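Local coordinates for protein putative TRAP PERIPLASMIC SOLUTE BINDING PROTEIN (Haemophilus influenzae, PDB 4PBQ) that binds L-gulonate in its interdomain cleft and probably delivers this sugar acid, or related ones, to a TRAP transporter in the inner membrane, at residues A[36-41]-A[267-272]; A[98-103]-A[125-130]; A[138-143]-A[234-239]; A[179-184]-A[299-304]; A[223-228]-A[288-293]. All blocks are in the same frame, centred on the assembly; numbering follows the deposited sequence.

Contact 1 of 5, residues A[36-41]-A[267-272]; sequences IHPSHI and ELAIKT
P38, in the first turn of helix 38-54, leans its ring on helix 248-281 and meets L268, A269 and T272 in turn. Its CB lies 3.8 Å from CG of L268 and has CB of A269 at 4.2 Å. One atom further out, the ring's outer carbon CG comes 3.8 Å from T272 CB. The last ring atom, CD, turns back over one face of the H37 ring, toward its rim. Spaced one and then three residues apart, the three partners form one stripe of the long helix. L268 also serves I41, the next residue of helix 38-54 on this side: CG of L268 stands anti to its backbone N (chi1 -176°), and CD2 then touches I41 CG2 at 3.8 Å, the two side chains crossing at about a right angle.

Two of the polar side chains, T272 and H37, bond within their own segments. T272 OG1 donates to L268 O at 2.7 Å from above the carbonyl plane, on the opposite face from T272 N. H37 ND1 accepts from S39 N at 3.2 Å, 30° out of the ring plane, and bonds S39 OG at 2.8 Å, where either could be the donor. What results is a capped helix start, with H37 as N-cap, docked on a long helix of this family 7 solute-binding fold.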
# COMPACT_ATOMS: atom_id res chain seq x y z
N ILE A 36 8.29 -12.04 6.07
CA ILE A 36 8.66 -12.67 4.81
C ILE A 36 8.04 -11.97 3.61
O ILE A 36 8.16 -12.43 2.47
CB ILE A 36 8.38 -14.19 4.78
CG1 ILE A 36 6.95 -14.52 5.17
CG2 ILE A 36 9.35 -14.91 5.70
CD1 ILE A 36 5.93 -14.07 4.17
N HIS A 37 7.40 -10.83 3.85
CA HIS A 37 6.98 -9.98 2.73
C HIS A 37 8.23 -9.47 1.98
O HIS A 37 9.27 -9.17 2.61
CB HIS A 37 6.12 -8.81 3.25
CG HIS A 37 5.41 -8.07 2.18
ND1 HIS A 37 5.94 -6.94 1.59
CD2 HIS A 37 4.21 -8.28 1.58
CE1 HIS A 37 5.09 -6.49 0.68
NE2 HIS A 37 4.05 -7.30 0.64
N PRO A 38 8.14 -9.30 0.66
CA PRO A 38 9.32 -8.76 -0.05
C PRO A 38 9.89 -7.43 0.46
O PRO A 38 11.10 -7.21 0.41
CB PRO A 38 8.80 -8.61 -1.49
CG PRO A 38 7.83 -9.77 -1.62
CD PRO A 38 7.11 -9.77 -0.28
N SER A 39 9.03 -6.54 0.94
CA SER A 39 9.50 -5.31 1.57
C SER A 39 10.42 -5.58 2.75
O SER A 39 11.45 -4.92 2.92
CB SER A 39 8.31 -4.41 1.99
OG SER A 39 7.49 -5.06 2.94
N HIS A 40 10.09 -6.57 3.57
CA HIS A 40 10.90 -6.84 4.74
C HIS A 40 12.22 -7.44 4.33
O HIS A 40 13.26 -7.06 4.85
CB HIS A 40 10.23 -7.80 5.72
CG HIS A 40 10.94 -7.88 7.03
ND1 HIS A 40 10.74 -6.97 8.04
CD2 HIS A 40 11.86 -8.75 7.50
CE1 HIS A 40 11.52 -7.26 9.07
NE2 HIS A 40 12.21 -8.34 8.76
N ILE A 41 12.16 -8.40 3.42
CA ILE A 41 13.36 -9.08 2.93
C ILE A 41 14.30 -8.07 2.30
O ILE A 41 15.50 -8.07 2.58
CB ILE A 41 12.98 -10.18 1.91
CG1 ILE A 41 12.25 -11.33 2.63
CG2 ILE A 41 14.20 -10.75 1.25
CD1 ILE A 41 11.57 -12.31 1.70
N GLU A 267 11.36 -5.79 -8.02
CA GLU A 267 11.70 -7.06 -8.65
C GLU A 267 11.21 -8.26 -7.83
O GLU A 267 10.57 -9.18 -8.37
CB GLU A 267 13.22 -7.13 -8.85
CG GLU A 267 13.74 -8.42 -9.46
CD GLU A 267 15.24 -8.37 -9.75
OE1 GLU A 267 16.04 -8.14 -8.82
OE2 GLU A 267 15.60 -8.55 -10.93
N LEU A 268 11.52 -8.26 -6.54
CA LEU A 268 11.14 -9.36 -5.67
C LEU A 268 9.62 -9.44 -5.48
O LEU A 268 9.03 -10.52 -5.44
CB LEU A 268 11.83 -9.20 -4.31
CG LEU A 268 11.57 -10.36 -3.35
CD1 LEU A 268 12.04 -11.68 -3.94
CD2 LEU A 268 12.26 -10.13 -2.00
N ALA A 269 8.98 -8.28 -5.40
CA ALA A 269 7.55 -8.24 -5.21
C ALA A 269 6.81 -8.79 -6.43
O ALA A 269 5.87 -9.56 -6.29
CB ALA A 269 7.09 -6.81 -4.87
N ILE A 270 7.23 -8.39 -7.63
CA ILE A 270 6.62 -8.91 -8.83
C ILE A 270 6.79 -10.43 -8.93
O ILE A 270 5.82 -11.16 -9.20
CB ILE A 270 7.15 -8.17 -10.08
CG1 ILE A 270 6.65 -6.73 -10.03
CG2 ILE A 270 6.71 -8.87 -11.37
CD1 ILE A 270 7.42 -5.79 -10.94
N LYS A 271 8.00 -10.91 -8.68
CA LYS A 271 8.31 -12.34 -8.71
C LYS A 271 7.50 -13.12 -7.68
O LYS A 271 6.94 -14.19 -7.99
CB LYS A 271 9.82 -12.54 -8.50
CG LYS A 271 10.29 -13.99 -8.46
CD LYS A 271 11.77 -14.06 -8.08
CE LYS A 271 12.21 -15.48 -7.79
NZ LYS A 271 12.12 -16.31 -9.02
N THR A 272 7.45 -12.58 -6.47
CA THR A 272 6.83 -13.26 -5.34
C THR A 272 5.31 -13.28 -5.50
O THR A 272 4.67 -14.27 -5.18
CB THR A 272 7.23 -12.63 -3.98
OG1 THR A 272 8.66 -12.71 -3.82
CG2 THR A 272 6.61 -13.36 -2.84

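Contact 2 of 5, residues A[98-103]-A[125-130]; sequences PIFGVW and NKIGQK
I127 of helix 122-129 is the side chain of a helix residue set into a cluster on the 3-10 segment 98-103, made by I99, F100, V102 and W103, in this family 7 solute-binding fold. Its CG1 is anti to the carbonyl carbon and chi2 is extended (-178°), which carries CD1 to the far end of the branch, where three side chains converge. The I99 side chain runs obliquely across it, with I99 CG1 3.8 Å from I127 CD1. V102 stands at about a right angle to the same branch and brings its CG1 to 4.1 Å from I127 CD1. From the opposite direction comes the indole of W103, whose CZ2 lies 3.9 Å from I127 CD1; the methyl approaches this ring obliquely. V102 CG1 itself lies over the centre of one indole face, so V102 touches both the tryptophan and the isoleucine.

F100 is turned differently. Its ring slides past I127 in the opposite direction, and the other branch, I127 CG2, meets F100 CD1 at 4.1 Å. I99 CG2 covers part of one ring face, while its edge is turned to the backbone of I127 and K130. I323 and V319 of helix 316-326 add to the apolar surroundings. W103, whose side chain is about 8 Å from the bound L-gulonate, also makes an edge-to-face pair with Y141. K130 contributes its CB, 3.9 Å from F100 CE1, before its chain leads away. Two carbonyl oxygens lie near the phenyl plane at its rim: I127 O is 3.5 Å from F100 CE1, and K130 O is 3.6 Å from F100 CZ.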
# COMPACT_ATOMS: atom_id res chain seq x y z
N PRO A 98 -5.17 15.26 1.01
CA PRO A 98 -5.64 14.20 0.11
C PRO A 98 -4.70 13.92 -1.06
O PRO A 98 -4.84 12.87 -1.68
CB PRO A 98 -6.97 14.73 -0.42
CG PRO A 98 -7.35 15.85 0.48
CD PRO A 98 -6.09 16.41 1.06
N ILE A 99 -3.78 14.83 -1.37
CA ILE A 99 -2.91 14.60 -2.53
C ILE A 99 -2.11 13.30 -2.37
O ILE A 99 -1.81 12.62 -3.36
CB ILE A 99 -1.99 15.82 -2.82
CG1 ILE A 99 -1.43 15.69 -4.24
CG2 ILE A 99 -0.88 15.94 -1.78
CD1 ILE A 99 -1.14 16.99 -4.92
N PHE A 100 -1.78 12.96 -1.14
CA PHE A 100 -0.96 11.76 -0.90
C PHE A 100 -1.67 10.46 -1.24
O PHE A 100 -1.03 9.42 -1.39
CB PHE A 100 -0.46 11.72 0.55
CG PHE A 100 0.32 12.93 0.94
CD1 PHE A 100 1.42 13.34 0.17
CD2 PHE A 100 -0.02 13.68 2.05
CE1 PHE A 100 2.15 14.47 0.51
CE2 PHE A 100 0.69 14.83 2.37
CZ PHE A 100 1.78 15.22 1.61
N GLY A 101 -3.00 10.50 -1.34
CA GLY A 101 -3.75 9.29 -1.63
C GLY A 101 -3.99 9.01 -3.11
O GLY A 101 -4.63 8.00 -3.45
N VAL A 102 -3.49 9.89 -3.98
CA VAL A 102 -3.82 9.82 -5.40
C VAL A 102 -3.42 8.49 -6.05
O VAL A 102 -4.10 8.03 -6.96
CB VAL A 102 -3.20 11.01 -6.19
CG1 VAL A 102 -1.67 10.95 -6.20
CG2 VAL A 102 -3.73 11.05 -7.61
N TRP A 103 -2.35 7.85 -5.57
CA TRP A 103 -1.84 6.64 -6.23
C TRP A 103 -2.80 5.47 -6.12
O TRP A 103 -2.70 4.56 -6.92
CB TRP A 103 -0.46 6.23 -5.66
CG TRP A 103 0.42 7.40 -5.48
CD1 TRP A 103 0.90 7.91 -4.30
CD2 TRP A 103 0.91 8.27 -6.51
NE1 TRP A 103 1.65 9.04 -4.54
CE2 TRP A 103 1.67 9.27 -5.89
CE3 TRP A 103 0.78 8.29 -7.91
CZ2 TRP A 103 2.28 10.28 -6.61
CZ3 TRP A 103 1.40 9.30 -8.62
CH2 TRP A 103 2.13 10.28 -7.97
N ASN A 125 7.71 12.26 -7.51
CA ASN A 125 8.77 12.85 -6.68
C ASN A 125 8.27 14.13 -6.03
O ASN A 125 8.46 14.37 -4.83
CB ASN A 125 10.01 13.13 -7.52
CG ASN A 125 11.14 13.73 -6.71
OD1 ASN A 125 11.98 13.02 -6.15
ND2 ASN A 125 11.17 15.05 -6.64
N LYS A 126 7.61 14.96 -6.82
CA LYS A 126 7.15 16.26 -6.35
C LYS A 126 6.09 16.12 -5.26
O LYS A 126 6.12 16.83 -4.27
CB LYS A 126 6.63 17.09 -7.53
CG LYS A 126 6.06 18.44 -7.13
CD LYS A 126 5.66 19.25 -8.36
CE LYS A 126 4.83 20.47 -7.99
NZ LYS A 126 3.44 20.08 -7.59
N ILE A 127 5.16 15.18 -5.44
CA ILE A 127 4.15 14.94 -4.43
C ILE A 127 4.82 14.36 -3.19
O ILE A 127 4.49 14.74 -2.07
CB ILE A 127 3.03 14.02 -4.96
CG1 ILE A 127 2.22 14.79 -6.02
CG2 ILE A 127 2.14 13.57 -3.83
CD1 ILE A 127 1.05 14.01 -6.61
N GLY A 128 5.79 13.47 -3.39
CA GLY A 128 6.53 12.91 -2.26
C GLY A 128 7.20 13.97 -1.39
O GLY A 128 7.21 13.87 -0.15
N GLN A 129 7.78 14.97 -2.05
CA GLN A 129 8.45 16.09 -1.37
C GLN A 129 7.51 16.88 -0.47
O GLN A 129 7.93 17.45 0.53
CB GLN A 129 9.07 17.04 -2.40
CG GLN A 129 10.36 16.51 -3.02
CD GLN A 129 10.86 17.36 -4.18
OE1 GLN A 129 11.77 16.96 -4.90
NE2 GLN A 129 10.28 18.55 -4.36
N LYS A 130 6.23 16.90 -0.82
CA LYS A 130 5.24 17.61 -0.02
C LYS A 130 5.00 16.97 1.34
O LYS A 130 4.41 17.60 2.22
CB LYS A 130 3.90 17.68 -0.75
CG LYS A 130 3.89 18.54 -2.00
CD LYS A 130 2.52 18.48 -2.69
CE LYS A 130 2.30 19.66 -3.64
NZ LYS A 130 3.53 19.98 -4.42

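Contact 3 of 5, residues A[138-143]-A[234-239]; sequences LLAYGM and GLLQIS
A classic beta bulge interrupts this antiparallel strand pair: two consecutive residues, L139 and A140, stand against the single residue L236, and both of their backbone N-H groups bond to its one carbonyl. L139 N reaches L236 O at 2.8 Å, nearly along the C=O axis, whereas A140 N is at 3.2 Å and arrives in the carbonyl plane on a lone pair. The register consequently shifts by one residue between the L138-Q237 and A140-L236 pairs. Beyond the bulge the pairing is regular, with L236 N bonded to A140 O and G142 and G234 joined in both directions; the segment axes run 169° apart.

L138, Y141, L235 and Q237 share one face. L138 CG is anti to the backbone N (chi1 -175°), turning CD1 across the strand to L235 CB at 3.6 Å. Its other methyl, CD2, covers part of one Y141 ring face. L235 lies alongside Y141, its CD1 3.8 Å from Y141 CD1. On the other face, A140 CB meets L236 CB at 4.0 Å. Separately, L139, in the bulge, touches I238 CG2 with its CD1 at 3.9 Å.

Q237 NE2 bonds to L235 O and to T89 OG1. Helices 38-54 and 248-281 cover the A140 and L236 face, M131 packs against the L138 and L235 face, and strand 86-89 pairs along the other edge of strand 231-239.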
# COMPACT_ATOMS: atom_id res chain seq x y z
N LEU A 138 10.20 11.24 2.39
CA LEU A 138 10.00 10.03 1.59
C LEU A 138 11.29 9.60 0.94
O LEU A 138 11.95 10.41 0.29
CB LEU A 138 8.97 10.27 0.49
CG LEU A 138 8.62 9.01 -0.32
CD1 LEU A 138 7.97 7.93 0.47
CD2 LEU A 138 7.75 9.39 -1.50
N LEU A 139 11.67 8.33 1.13
CA LEU A 139 12.90 7.79 0.54
C LEU A 139 12.65 6.89 -0.67
O LEU A 139 13.51 6.81 -1.55
CB LEU A 139 13.70 7.00 1.58
CG LEU A 139 14.24 7.83 2.75
CD1 LEU A 139 14.94 6.93 3.76
CD2 LEU A 139 15.17 8.91 2.21
N ALA A 140 11.51 6.20 -0.72
CA ALA A 140 11.23 5.30 -1.84
C ALA A 140 9.75 4.95 -1.96
O ALA A 140 9.07 4.77 -0.95
CB ALA A 140 12.04 4.01 -1.70
N TYR A 141 9.28 4.82 -3.19
CA TYR A 141 8.02 4.17 -3.48
C TYR A 141 8.25 2.70 -3.84
O TYR A 141 8.84 2.39 -4.91
CB TYR A 141 7.38 4.82 -4.70
CG TYR A 141 6.80 6.20 -4.49
CD1 TYR A 141 5.56 6.38 -3.88
CD2 TYR A 141 7.47 7.31 -4.96
CE1 TYR A 141 5.03 7.65 -3.72
CE2 TYR A 141 6.94 8.59 -4.83
CZ TYR A 141 5.72 8.75 -4.22
OH TYR A 141 5.20 10.01 -4.08
N GLY A 142 7.82 1.82 -2.96
CA GLY A 142 7.83 0.39 -3.22
C GLY A 142 6.44 -0.13 -3.52
O GLY A 142 5.47 0.62 -3.54
N MSE A 143 6.34 -1.44 -3.68
CA MSE A 143 5.10 -2.09 -4.10
C MSE A 143 4.52 -2.99 -3.02
O MSE A 143 5.20 -3.84 -2.45
CB MSE A 143 5.37 -2.89 -5.39
CG MSE A 143 4.30 -3.88 -5.76
SE MSE A 143 4.65 -4.91 -7.38
CE MSE A 143 3.64 -6.49 -6.96
N GLY A 234 3.89 0.90 -1.15
CA GLY A 234 4.43 0.93 0.19
C GLY A 234 5.55 1.97 0.25
O GLY A 234 6.58 1.84 -0.42
N LEU A 235 5.33 3.03 1.03
CA LEU A 235 6.24 4.17 1.08
C LEU A 235 7.29 3.96 2.17
O LEU A 235 6.95 3.82 3.33
CB LEU A 235 5.46 5.45 1.37
CG LEU A 235 4.73 6.14 0.21
CD1 LEU A 235 4.00 5.22 -0.66
CD2 LEU A 235 3.79 7.21 0.84
N LEU A 236 8.56 3.97 1.78
CA LEU A 236 9.65 3.92 2.75
C LEU A 236 9.98 5.33 3.14
O LEU A 236 10.34 6.16 2.30
CB LEU A 236 10.89 3.30 2.11
CG LEU A 236 12.14 3.27 2.97
CD1 LEU A 236 11.92 2.51 4.27
CD2 LEU A 236 13.24 2.60 2.15
N GLN A 237 9.87 5.60 4.44
CA GLN A 237 9.90 6.95 4.96
C GLN A 237 10.84 7.07 6.16
O GLN A 237 11.03 6.10 6.87
CB GLN A 237 8.50 7.32 5.45
CG GLN A 237 7.46 7.41 4.36
CD GLN A 237 6.05 7.23 4.90
OE1 GLN A 237 5.38 8.20 5.29
NE2 GLN A 237 5.62 5.98 4.99
N ILE A 238 11.37 8.26 6.37
CA ILE A 238 12.16 8.55 7.57
C ILE A 238 11.58 9.83 8.18
O ILE A 238 11.21 10.76 7.46
CB ILE A 238 13.67 8.64 7.24
CG1 ILE A 238 14.53 8.82 8.49
CG2 ILE A 238 13.96 9.74 6.31
CD1 ILE A 238 15.92 8.15 8.31
N SER A 239 11.42 9.85 9.49
CA SER A 239 10.99 11.06 10.16
C SER A 239 11.90 12.22 9.82
O SER A 239 13.14 12.11 9.82
CB SER A 239 11.02 10.85 11.67
OG SER A 239 10.74 12.06 12.36

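Contact 4 of 5, residues A[179-184]-A[299-304]; sequences KAMNIN and VNASKV
Apolar contacts come first: A180 and M181, at the end of helix 172-180, pack on A301, S302 and V304 of helix 292-312. A180 CB touches V304 CG1 at 3.7 Å. The selenomethionine M181 reaches the same helix from beside A180. Bends at chi2 (-57°) and chi3 fold its chain back, and the terminal CE comes to 3.6 Å from A301 CB, with S302 CB slightly further away. A301 CB therefore has M181 CE as one neighbour and the carbonyl oxygen of A180, also at 3.6 Å, as another.

The polar link across the contact is a water. It donates both its hydrogens, one to A301 O at 2.7 Å and the other to A180 O at 3.1 Å, joining two helix carbonyls that could not bond directly for want of a donor.

Bonds within each segment complete the geometry. S302 OG donates to V299 O at 2.7 Å. N182, with positive phi (64°), ends helix 172-180 in a Schellman motif. From there the chain enters strand 184-187, which pairs with strand 165-168, while F158 packs on A301 and Y107 on S302 from neighbouring loops.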
# COMPACT_ATOMS: atom_id res chain seq x y z
N LYS A 179 -18.86 1.97 -1.58
CA LYS A 179 -20.23 2.42 -1.81
C LYS A 179 -20.55 2.58 -3.30
O LYS A 179 -21.68 2.36 -3.74
CB LYS A 179 -20.50 3.71 -1.04
CG LYS A 179 -20.42 3.50 0.50
CD LYS A 179 -20.62 4.77 1.28
CE LYS A 179 -22.09 5.16 1.27
NZ LYS A 179 -22.42 6.04 2.40
N ALA A 180 -19.55 2.98 -4.08
CA ALA A 180 -19.75 3.09 -5.53
C ALA A 180 -19.98 1.72 -6.18
O ALA A 180 -20.58 1.63 -7.27
CB ALA A 180 -18.55 3.80 -6.19
N MSE A 181 -19.49 0.67 -5.53
CA MSE A 181 -19.69 -0.72 -5.96
C MSE A 181 -20.99 -1.33 -5.42
O MSE A 181 -21.31 -2.48 -5.72
CB MSE A 181 -18.52 -1.61 -5.52
CG MSE A 181 -17.13 -1.21 -6.06
SE MSE A 181 -17.03 -1.12 -8.01
CE MSE A 181 -16.72 0.78 -8.24
N ASN A 182 -21.76 -0.54 -4.67
CA ASN A 182 -22.96 -0.99 -3.95
C ASN A 182 -22.62 -2.02 -2.87
O ASN A 182 -23.45 -2.86 -2.51
CB ASN A 182 -24.03 -1.53 -4.93
CG ASN A 182 -25.43 -1.40 -4.37
OD1 ASN A 182 -25.66 -0.64 -3.44
ND2 ASN A 182 -26.37 -2.14 -4.96
N ILE A 183 -21.37 -1.96 -2.39
CA ILE A 183 -20.91 -2.75 -1.25
C ILE A 183 -21.15 -1.97 0.04
O ILE A 183 -21.07 -0.75 0.03
CB ILE A 183 -19.41 -3.05 -1.39
CG1 ILE A 183 -19.13 -3.96 -2.60
CG2 ILE A 183 -18.85 -3.68 -0.10
CD1 ILE A 183 -17.65 -4.06 -2.97
N ASN A 184 -21.44 -2.68 1.15
CA ASN A 184 -21.54 -2.06 2.48
C ASN A 184 -20.17 -2.11 3.19
O ASN A 184 -19.79 -3.16 3.66
CB ASN A 184 -22.56 -2.79 3.36
CG ASN A 184 -23.95 -2.84 2.72
OD1 ASN A 184 -24.38 -1.88 2.08
ND2 ASN A 184 -24.66 -3.95 2.90
N VAL A 299 -15.37 -0.73 -13.51
CA VAL A 299 -14.70 0.45 -13.99
C VAL A 299 -15.69 1.60 -14.15
O VAL A 299 -15.44 2.71 -13.68
CB VAL A 299 -13.94 0.18 -15.29
CG1 VAL A 299 -13.40 1.48 -15.87
CG2 VAL A 299 -12.79 -0.80 -15.03
N ASN A 300 -16.82 1.33 -14.79
CA ASN A 300 -17.80 2.37 -15.00
C ASN A 300 -18.32 2.91 -13.68
O ASN A 300 -18.50 4.12 -13.51
CB ASN A 300 -18.95 1.84 -15.87
CG ASN A 300 -18.54 1.66 -17.31
OD1 ASN A 300 -17.57 2.26 -17.77
ND2 ASN A 300 -19.29 0.84 -18.05
N ALA A 301 -18.54 2.01 -12.72
CA ALA A 301 -19.07 2.40 -11.41
C ALA A 301 -18.08 3.30 -10.65
O ALA A 301 -18.49 4.12 -9.84
CB ALA A 301 -19.39 1.15 -10.58
N SER A 302 -16.79 3.14 -10.92
CA SER A 302 -15.78 3.91 -10.21
C SER A 302 -15.69 5.36 -10.68
O SER A 302 -15.11 6.18 -9.99
CB SER A 302 -14.39 3.25 -10.31
OG SER A 302 -13.84 3.39 -11.60
N LYS A 303 -16.28 5.68 -11.83
CA LYS A 303 -16.14 7.02 -12.39
C LYS A 303 -16.72 8.08 -11.45
O LYS A 303 -16.24 9.20 -11.41
CB LYS A 303 -16.80 7.08 -13.75
CG LYS A 303 -16.89 8.46 -14.36
CD LYS A 303 -15.61 8.88 -15.00
CE LYS A 303 -15.89 9.70 -16.25
NZ LYS A 303 -16.92 10.75 -16.00
N VAL A 304 -17.74 7.72 -10.68
CA VAL A 304 -18.33 8.68 -9.75
C VAL A 304 -17.27 9.23 -8.78
O VAL A 304 -17.35 10.39 -8.35
CB VAL A 304 -19.50 8.02 -8.98
CG1 VAL A 304 -18.95 7.02 -7.96
CG2 VAL A 304 -20.37 9.07 -8.30
O HOH W 1 -21.08 4.17 -9.06

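Contact 5 of 5, residues A[223-228]-A[288-293]; sequences YIIQSN and IVPSEA
A short parallel strand pairing, 223-225 beside 286-288, places I225 and I288 opposite each other at an edge of the mixed sheet, just before helix 292-312 starts. Two backbone bonds flank I225: I288 N donates to I224 O at 2.8 Å, and Q226 N donates to I288 O, also at 2.8 Å and almost straight (178°). I225 CA adds a CA-H...O contact to I288 O.

The paired isoleucines lie side by side and point the same way, with I225 CG1 4.2 Å from I288 CB. With its CG1 anti to the carbonyl carbon (chi1 -66°), I288 extends to CD1, which meets Y223 CD1 at 4.1 Å, obliquely to the ring. At the other end P290 closes the pairing: its CD sits 3.2 Å from Q226 O, and its CG is 4.3 Å from I225 CG2.

An inverse gamma turn is centred on Q226, with S227 N bonded to I225 O. The proline nitrogen carries no hydrogen, and P290 cannot supply the next N-H to Q226 O, which is consistent with the parallel pairing not continuing past I288.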
# COMPACT_ATOMS: atom_id res chain seq x y z
N TYR A 223 -13.15 -17.40 -1.34
CA TYR A 223 -13.08 -16.80 -2.66
C TYR A 223 -12.16 -15.62 -2.72
O TYR A 223 -12.12 -14.79 -1.81
CB TYR A 223 -14.48 -16.38 -3.16
CG TYR A 223 -15.47 -17.53 -3.19
CD1 TYR A 223 -15.49 -18.41 -4.25
CD2 TYR A 223 -16.35 -17.73 -2.14
CE1 TYR A 223 -16.38 -19.47 -4.28
CE2 TYR A 223 -17.24 -18.79 -2.16
CZ TYR A 223 -17.25 -19.65 -3.23
OH TYR A 223 -18.14 -20.71 -3.25
N ILE A 224 -11.42 -15.56 -3.81
CA ILE A 224 -10.58 -14.41 -4.10
C ILE A 224 -10.94 -13.94 -5.48
O ILE A 224 -10.85 -14.68 -6.46
CB ILE A 224 -9.07 -14.74 -4.00
CG1 ILE A 224 -8.74 -15.20 -2.58
CG2 ILE A 224 -8.25 -13.52 -4.36
CD1 ILE A 224 -7.31 -15.68 -2.40
N ILE A 225 -11.41 -12.71 -5.56
CA ILE A 225 -11.87 -12.15 -6.81
C ILE A 225 -10.85 -11.12 -7.32
O ILE A 225 -10.60 -10.10 -6.66
CB ILE A 225 -13.26 -11.53 -6.61
CG1 ILE A 225 -14.25 -12.60 -6.07
CG2 ILE A 225 -13.74 -10.93 -7.92
CD1 ILE A 225 -14.37 -12.69 -4.51
N GLN A 226 -10.29 -11.40 -8.49
CA GLN A 226 -9.17 -10.61 -9.01
C GLN A 226 -9.58 -9.28 -9.64
O GLN A 226 -9.38 -9.03 -10.82
CB GLN A 226 -8.38 -11.43 -10.01
CG GLN A 226 -7.03 -10.88 -10.32
CD GLN A 226 -6.29 -11.80 -11.26
OE1 GLN A 226 -6.16 -11.53 -12.46
NE2 GLN A 226 -5.84 -12.94 -10.72
N SER A 227 -10.13 -8.42 -8.81
CA SER A 227 -10.61 -7.12 -9.24
C SER A 227 -9.50 -6.16 -9.64
O SER A 227 -9.64 -5.43 -10.61
CB SER A 227 -11.47 -6.51 -8.13
OG SER A 227 -10.83 -6.55 -6.86
N ASN A 228 -8.39 -6.17 -8.91
CA ASN A 228 -7.29 -5.24 -9.14
C ASN A 228 -7.81 -3.81 -9.27
O ASN A 228 -7.42 -3.06 -10.17
CB ASN A 228 -6.48 -5.64 -10.37
CG ASN A 228 -5.79 -6.99 -10.20
OD1 ASN A 228 -5.55 -7.41 -9.08
ND2 ASN A 228 -5.45 -7.65 -11.30
N ILE A 288 -11.43 -16.12 -8.73
CA ILE A 288 -12.33 -15.72 -9.80
C ILE A 288 -11.67 -14.58 -10.58
O ILE A 288 -11.31 -13.54 -10.00
CB ILE A 288 -13.69 -15.30 -9.19
CG1 ILE A 288 -14.36 -16.55 -8.57
CG2 ILE A 288 -14.59 -14.65 -10.24
CD1 ILE A 288 -15.59 -16.27 -7.74
N VAL A 289 -11.44 -14.79 -11.87
CA VAL A 289 -11.00 -13.69 -12.72
C VAL A 289 -12.25 -13.04 -13.32
O VAL A 289 -13.03 -13.71 -13.99
CB VAL A 289 -10.07 -14.16 -13.83
CG1 VAL A 289 -9.57 -12.97 -14.65
CG2 VAL A 289 -8.89 -14.93 -13.22
N PRO A 290 -12.48 -11.74 -13.05
CA PRO A 290 -13.74 -11.15 -13.52
C PRO A 290 -13.88 -11.22 -15.03
O PRO A 290 -12.90 -11.10 -15.75
CB PRO A 290 -13.63 -9.69 -13.06
CG PRO A 290 -12.73 -9.73 -11.89
CD PRO A 290 -11.72 -10.81 -12.19
N SER A 291 -15.11 -11.43 -15.48
CA SER A 291 -15.41 -11.38 -16.89
C SER A 291 -15.21 -9.97 -17.44
O SER A 291 -15.12 -9.01 -16.68
CB SER A 291 -16.86 -11.79 -17.12
OG SER A 291 -17.73 -10.87 -16.46
N GLU A 292 -15.18 -9.83 -18.75
CA GLU A 292 -15.07 -8.50 -19.34
C GLU A 292 -16.22 -7.61 -18.85
O GLU A 292 -16.01 -6.44 -18.58
CB GLU A 292 -15.09 -8.56 -20.87
CG GLU A 292 -14.97 -7.17 -21.51
CD GLU A 292 -15.47 -7.11 -22.95
OE1 GLU A 292 -15.74 -8.17 -23.55
OE2 GLU A 292 -15.58 -5.98 -23.48
N ALA A 293 -17.43 -8.17 -18.79
CA ALA A 293 -18.60 -7.40 -18.35
C ALA A 293 -18.53 -6.96 -16.88
O ALA A 293 -18.89 -5.83 -16.53
CB ALA A 293 -19.88 -8.20 -18.61

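From the N terminus, segment 36-41 opens a loop of 225 residues, closed by contact 1 at helix 248-281. Contacts 2 and 3 both fall within that loop and follow in series: contact 2 joins 98-103 to helix 122-129, and contact 3 pairs strands 136-151 and 231-239. They touch through W103 and Y141, while M143 links contact 3 to A269 and I270 of contact 1. Contact 4, tying the end of helix 172-180 to helix 292-312, crosses contacts 1 and 3; contact 5, starting at 223, also crosses both but lies within the span of contact 4. Helix 292-312 serves contacts 4 and 5. Strand 136-151 pairs with both 231-239 and 223-225, so contacts 3 and 5 share one sheet.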